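Local coordinates for protein endopolygalacturonase (Chondrostereum purpureum, PDB 1K5C) that probably hydrolyses the alpha-1,4-galacturonosyl linkages within polygalacturonate, as an endo-acting pectin-degrading member of glycoside hydrolase family 28, at residues 82-94 with 141-153. Sequence-based numbering, arbitrary orientation.
Sequences ALYWDGKGTNNGT and FAGDTKNLGHNTD. With NAG (2-acetamido-2-deoxy-beta-D-glucopyranose), chain B.
N151 OD1 accepts from T90 N at 2.8 Å, the donor tilted 35° from the amide's carbonyl plane, and G87 N donates a hydrogen bond to L148 O at 2.9 Å, in the carbonyl plane on a lone pair. Water 1 donates to the same L148 O and accepts from D86 N and G89 N, tying both loops together. N151 OD1 also comes within 3.3 Å of G89 CA, where a side chain would clash. The other end of the amide, ND2, donates to water 3, which in turn donates a hydrogen bond to N91 OD1. N91 ND2 donates to water 2, itself hydrogen-bonded to H150 NE2 in the plane of the imidazole. H150, its CG swung away from the backbone N (chi1 -156°), lays its ring across the 87-89 backbone, G87 O 3.4 Å above one face. Further along, W85 presents one face of its indole to two glycines: G149 CA sits 4.0 Å from the five-membered ring centroid, G143 CA 3.8 Å from that of the six-membered ring, both CH-pi contacts. A142 CB meets the ring edge at CZ3, and NE1 is bonded to S117 O outside the contact. Replacing W85 with an alanine would probably open a gap over G143 and G149 and cost S117 O its indole donor. The two loops follow strands 76-78 and 130-139 of the right-handed parallel beta-helix of family 28; here they bring together N91 and N151, both galacturonate-binding, with the N151 side chain close to D173, another such residue in the substrate cleft.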
# COMPACT_ATOMS: atom_id res chain seq x y z
N ALA A 82 -16.45 -10.32 -2.24
CA ALA A 82 -16.86 -11.61 -1.68
C ALA A 82 -17.34 -12.59 -2.75
O ALA A 82 -17.37 -13.81 -2.48
CB ALA A 82 -17.95 -11.43 -0.62
N LEU A 83 -17.66 -12.11 -3.95
CA LEU A 83 -18.00 -13.03 -5.03
C LEU A 83 -16.80 -13.75 -5.62
O LEU A 83 -16.96 -14.70 -6.41
CB LEU A 83 -18.74 -12.27 -6.15
CG LEU A 83 -20.01 -11.56 -5.73
CD1 LEU A 83 -20.61 -10.82 -6.99
CD2 LEU A 83 -21.03 -12.49 -5.10
N TYR A 84 -15.61 -13.29 -5.25
CA TYR A 84 -14.36 -13.89 -5.76
C TYR A 84 -13.56 -14.58 -4.66
O TYR A 84 -12.87 -15.55 -4.91
CB TYR A 84 -13.50 -12.83 -6.35
CG TYR A 84 -14.11 -11.92 -7.43
CD1 TYR A 84 -13.92 -12.18 -8.77
CD2 TYR A 84 -14.84 -10.81 -7.04
CE1 TYR A 84 -14.50 -11.34 -9.74
CE2 TYR A 84 -15.38 -9.93 -8.00
CZ TYR A 84 -15.18 -10.21 -9.35
OH TYR A 84 -15.65 -9.35 -10.32
N TRP A 85 -13.56 -14.00 -3.43
CA TRP A 85 -12.60 -14.44 -2.40
C TRP A 85 -12.72 -15.92 -2.13
O TRP A 85 -13.81 -16.46 -1.92
CB TRP A 85 -12.88 -13.67 -1.10
CG TRP A 85 -12.66 -12.20 -1.19
CD1 TRP A 85 -11.79 -11.52 -2.02
CD2 TRP A 85 -13.31 -11.20 -0.38
NE1 TRP A 85 -11.88 -10.16 -1.77
CE2 TRP A 85 -12.82 -9.95 -0.80
CE3 TRP A 85 -14.30 -11.26 0.61
CZ2 TRP A 85 -13.25 -8.74 -0.23
CZ3 TRP A 85 -14.76 -10.05 1.16
CH2 TRP A 85 -14.23 -8.82 0.74
N ASP A 86 -11.55 -16.56 -2.03
CA ASP A 86 -11.51 -18.02 -1.83
C ASP A 86 -10.32 -18.42 -0.94
O ASP A 86 -9.96 -19.61 -0.92
CB ASP A 86 -11.45 -18.74 -3.14
CG ASP A 86 -10.17 -18.54 -3.91
OD1 ASP A 86 -9.41 -17.64 -3.53
OD2 ASP A 86 -9.91 -19.27 -4.92
N GLY A 87 -9.71 -17.48 -0.25
CA GLY A 87 -8.56 -17.74 0.59
C GLY A 87 -7.24 -17.74 -0.14
O GLY A 87 -6.19 -17.81 0.51
N LYS A 88 -7.24 -17.71 -1.49
CA LYS A 88 -6.01 -17.87 -2.27
C LYS A 88 -5.59 -16.59 -2.98
O LYS A 88 -4.47 -16.53 -3.49
CB LYS A 88 -6.17 -19.01 -3.28
CG LYS A 88 -6.41 -20.36 -2.56
CD LYS A 88 -6.63 -21.47 -3.59
CE LYS A 88 -6.79 -22.81 -2.85
NZ LYS A 88 -7.29 -23.91 -3.76
N GLY A 89 -6.47 -15.59 -3.04
CA GLY A 89 -6.00 -14.30 -3.64
C GLY A 89 -5.47 -14.51 -5.04
O GLY A 89 -6.04 -15.25 -5.87
N THR A 90 -4.39 -13.79 -5.33
CA THR A 90 -3.79 -13.82 -6.65
C THR A 90 -2.72 -14.90 -6.72
O THR A 90 -2.02 -15.03 -7.72
CB THR A 90 -3.23 -12.42 -7.00
OG1 THR A 90 -2.43 -11.88 -5.93
CG2 THR A 90 -4.36 -11.44 -7.16
N ASN A 91 -2.63 -15.76 -5.68
CA ASN A 91 -1.66 -16.85 -5.72
C ASN A 91 -2.22 -18.00 -6.54
O ASN A 91 -1.45 -18.75 -7.20
CB ASN A 91 -1.41 -17.40 -4.33
CG ASN A 91 -0.76 -16.40 -3.38
OD1 ASN A 91 0.03 -15.58 -3.87
ND2 ASN A 91 -1.06 -16.56 -2.12
N ASN A 92 -3.52 -18.27 -6.48
CA ASN A 92 -4.12 -19.46 -7.04
C ASN A 92 -5.63 -19.31 -6.94
O ASN A 92 -6.14 -18.26 -6.58
CB ASN A 92 -3.58 -20.71 -6.26
CG ASN A 92 -3.42 -21.91 -7.14
OD1 ASN A 92 -4.36 -22.22 -7.90
ND2 ASN A 92 -2.27 -22.58 -7.04
N GLY A 93 -6.36 -20.34 -7.25
CA GLY A 93 -7.81 -20.35 -7.05
C GLY A 93 -8.52 -19.56 -8.13
O GLY A 93 -8.14 -19.52 -9.31
N THR A 94 -9.63 -18.96 -7.70
CA THR A 94 -10.47 -18.20 -8.62
C THR A 94 -9.69 -16.99 -9.19
O THR A 94 -8.82 -16.41 -8.52
CB THR A 94 -11.72 -17.69 -7.90
OG1 THR A 94 -11.33 -16.87 -6.81
CG2 THR A 94 -12.62 -18.85 -7.40
N PHE A 141 -12.86 -5.12 5.18
CA PHE A 141 -13.07 -5.84 6.45
C PHE A 141 -13.83 -7.16 6.25
O PHE A 141 -13.57 -8.14 6.96
CB PHE A 141 -13.82 -4.90 7.41
CG PHE A 141 -14.08 -5.57 8.74
CD1 PHE A 141 -13.03 -5.79 9.66
CD2 PHE A 141 -15.33 -6.01 9.09
CE1 PHE A 141 -13.28 -6.41 10.86
CE2 PHE A 141 -15.55 -6.66 10.30
CZ PHE A 141 -14.51 -6.86 11.19
N ALA A 142 -14.82 -7.19 5.33
CA ALA A 142 -15.59 -8.40 5.10
C ALA A 142 -14.68 -9.56 4.73
O ALA A 142 -15.05 -10.74 4.90
CB ALA A 142 -16.63 -8.13 4.00
N GLY A 143 -13.50 -9.28 4.16
CA GLY A 143 -12.54 -10.32 3.79
C GLY A 143 -11.97 -11.08 4.99
O GLY A 143 -11.32 -12.12 4.78
N ASP A 144 -12.16 -10.59 6.21
CA ASP A 144 -11.68 -11.32 7.37
C ASP A 144 -12.46 -12.60 7.57
O ASP A 144 -11.97 -13.57 8.18
CB ASP A 144 -11.80 -10.49 8.64
CG ASP A 144 -10.78 -9.38 8.80
OD1 ASP A 144 -9.98 -9.16 7.89
OD2 ASP A 144 -10.78 -8.78 9.91
N THR A 145 -13.73 -12.63 7.17
CA THR A 145 -14.63 -13.78 7.44
C THR A 145 -14.06 -15.02 6.80
O THR A 145 -13.79 -15.06 5.58
CB THR A 145 -16.04 -13.48 6.91
OG1 THR A 145 -16.53 -12.31 7.61
CG2 THR A 145 -16.97 -14.68 7.19
N LYS A 146 -13.77 -16.05 7.64
CA LYS A 146 -13.20 -17.31 7.21
C LYS A 146 -11.87 -17.07 6.49
O LYS A 146 -11.41 -17.97 5.72
CB LYS A 146 -14.17 -18.14 6.40
CG LYS A 146 -15.38 -18.58 7.18
CD LYS A 146 -16.32 -19.41 6.37
CE LYS A 146 -16.04 -19.57 4.89
N ASN A 147 -11.19 -15.93 6.76
CA ASN A 147 -9.91 -15.66 6.12
C ASN A 147 -9.97 -15.84 4.59
O ASN A 147 -8.99 -16.19 3.94
CB ASN A 147 -8.74 -16.46 6.72
CG ASN A 147 -8.54 -16.14 8.19
OD1 ASN A 147 -8.52 -17.03 9.00
ND2 ASN A 147 -8.42 -14.86 8.58
N LEU A 148 -11.14 -15.45 4.01
CA LEU A 148 -11.24 -15.63 2.56
C LEU A 148 -10.59 -14.49 1.78
O LEU A 148 -10.09 -14.74 0.68
CB LEU A 148 -12.71 -15.77 2.14
CG LEU A 148 -13.34 -17.07 2.73
CD1 LEU A 148 -14.88 -16.98 2.48
CD2 LEU A 148 -12.70 -18.35 2.22
N GLY A 149 -10.62 -13.26 2.28
CA GLY A 149 -9.95 -12.18 1.56
C GLY A 149 -8.44 -12.41 1.59
O GLY A 149 -7.88 -12.91 2.58
N HIS A 150 -7.77 -12.07 0.49
CA HIS A 150 -6.34 -12.41 0.39
C HIS A 150 -5.71 -11.48 -0.66
O HIS A 150 -6.35 -11.15 -1.66
CB HIS A 150 -6.21 -13.90 -0.04
CG HIS A 150 -4.94 -14.48 0.35
ND1 HIS A 150 -4.76 -14.96 1.65
CD2 HIS A 150 -3.77 -14.69 -0.33
CE1 HIS A 150 -3.52 -15.42 1.73
NE2 HIS A 150 -2.89 -15.26 0.57
N ASN A 151 -4.47 -11.06 -0.43
CA ASN A 151 -3.79 -10.15 -1.36
C ASN A 151 -4.61 -8.86 -1.55
O ASN A 151 -4.53 -8.23 -2.61
CB ASN A 151 -3.45 -10.77 -2.72
CG ASN A 151 -2.60 -12.03 -2.58
OD1 ASN A 151 -3.03 -13.15 -2.93
ND2 ASN A 151 -1.41 -11.88 -2.09
N THR A 152 -5.29 -8.43 -0.49
CA THR A 152 -6.14 -7.24 -0.53
C THR A 152 -5.37 -5.98 -0.13
O THR A 152 -5.84 -5.13 0.66
CB THR A 152 -7.37 -7.46 0.35
OG1 THR A 152 -6.95 -8.07 1.59
CG2 THR A 152 -8.40 -8.35 -0.38
N ASP A 153 -4.19 -5.81 -0.75
CA ASP A 153 -3.34 -4.65 -0.45
C ASP A 153 -4.15 -3.36 -0.57
O ASP A 153 -4.91 -3.15 -1.51
CB ASP A 153 -2.20 -4.52 -1.48
CG ASP A 153 -1.29 -5.72 -1.61
OD1 ASP A 153 -1.68 -6.85 -1.26
OD2 ASP A 153 -0.15 -5.50 -2.12
C1 NAG B . -2.19 -23.89 -7.73
C2 NAG B . -0.65 -24.18 -7.70
C3 NAG B . -0.43 -25.49 -8.48
C4 NAG B . -1.11 -26.59 -7.64
C5 NAG B . -2.65 -26.27 -7.52
C6 NAG B . -3.34 -27.17 -6.55
C7 NAG B . 0.47 -21.91 -7.64
C8 NAG B . 1.07 -20.94 -8.55
N2 NAG B . 0.02 -23.03 -8.25
O3 NAG B . 0.92 -25.85 -8.78
O4 NAG B . -0.96 -27.79 -8.39
O5 NAG B . -2.81 -24.92 -6.99
O6 NAG B . -4.74 -27.04 -6.53
O7 NAG B . 0.44 -21.69 -6.50
O HOH W 1 -9.10 -14.59 -1.94
O HOH W 2 -0.19 -15.89 0.78
O HOH W 3 0.61 -13.91 -1.12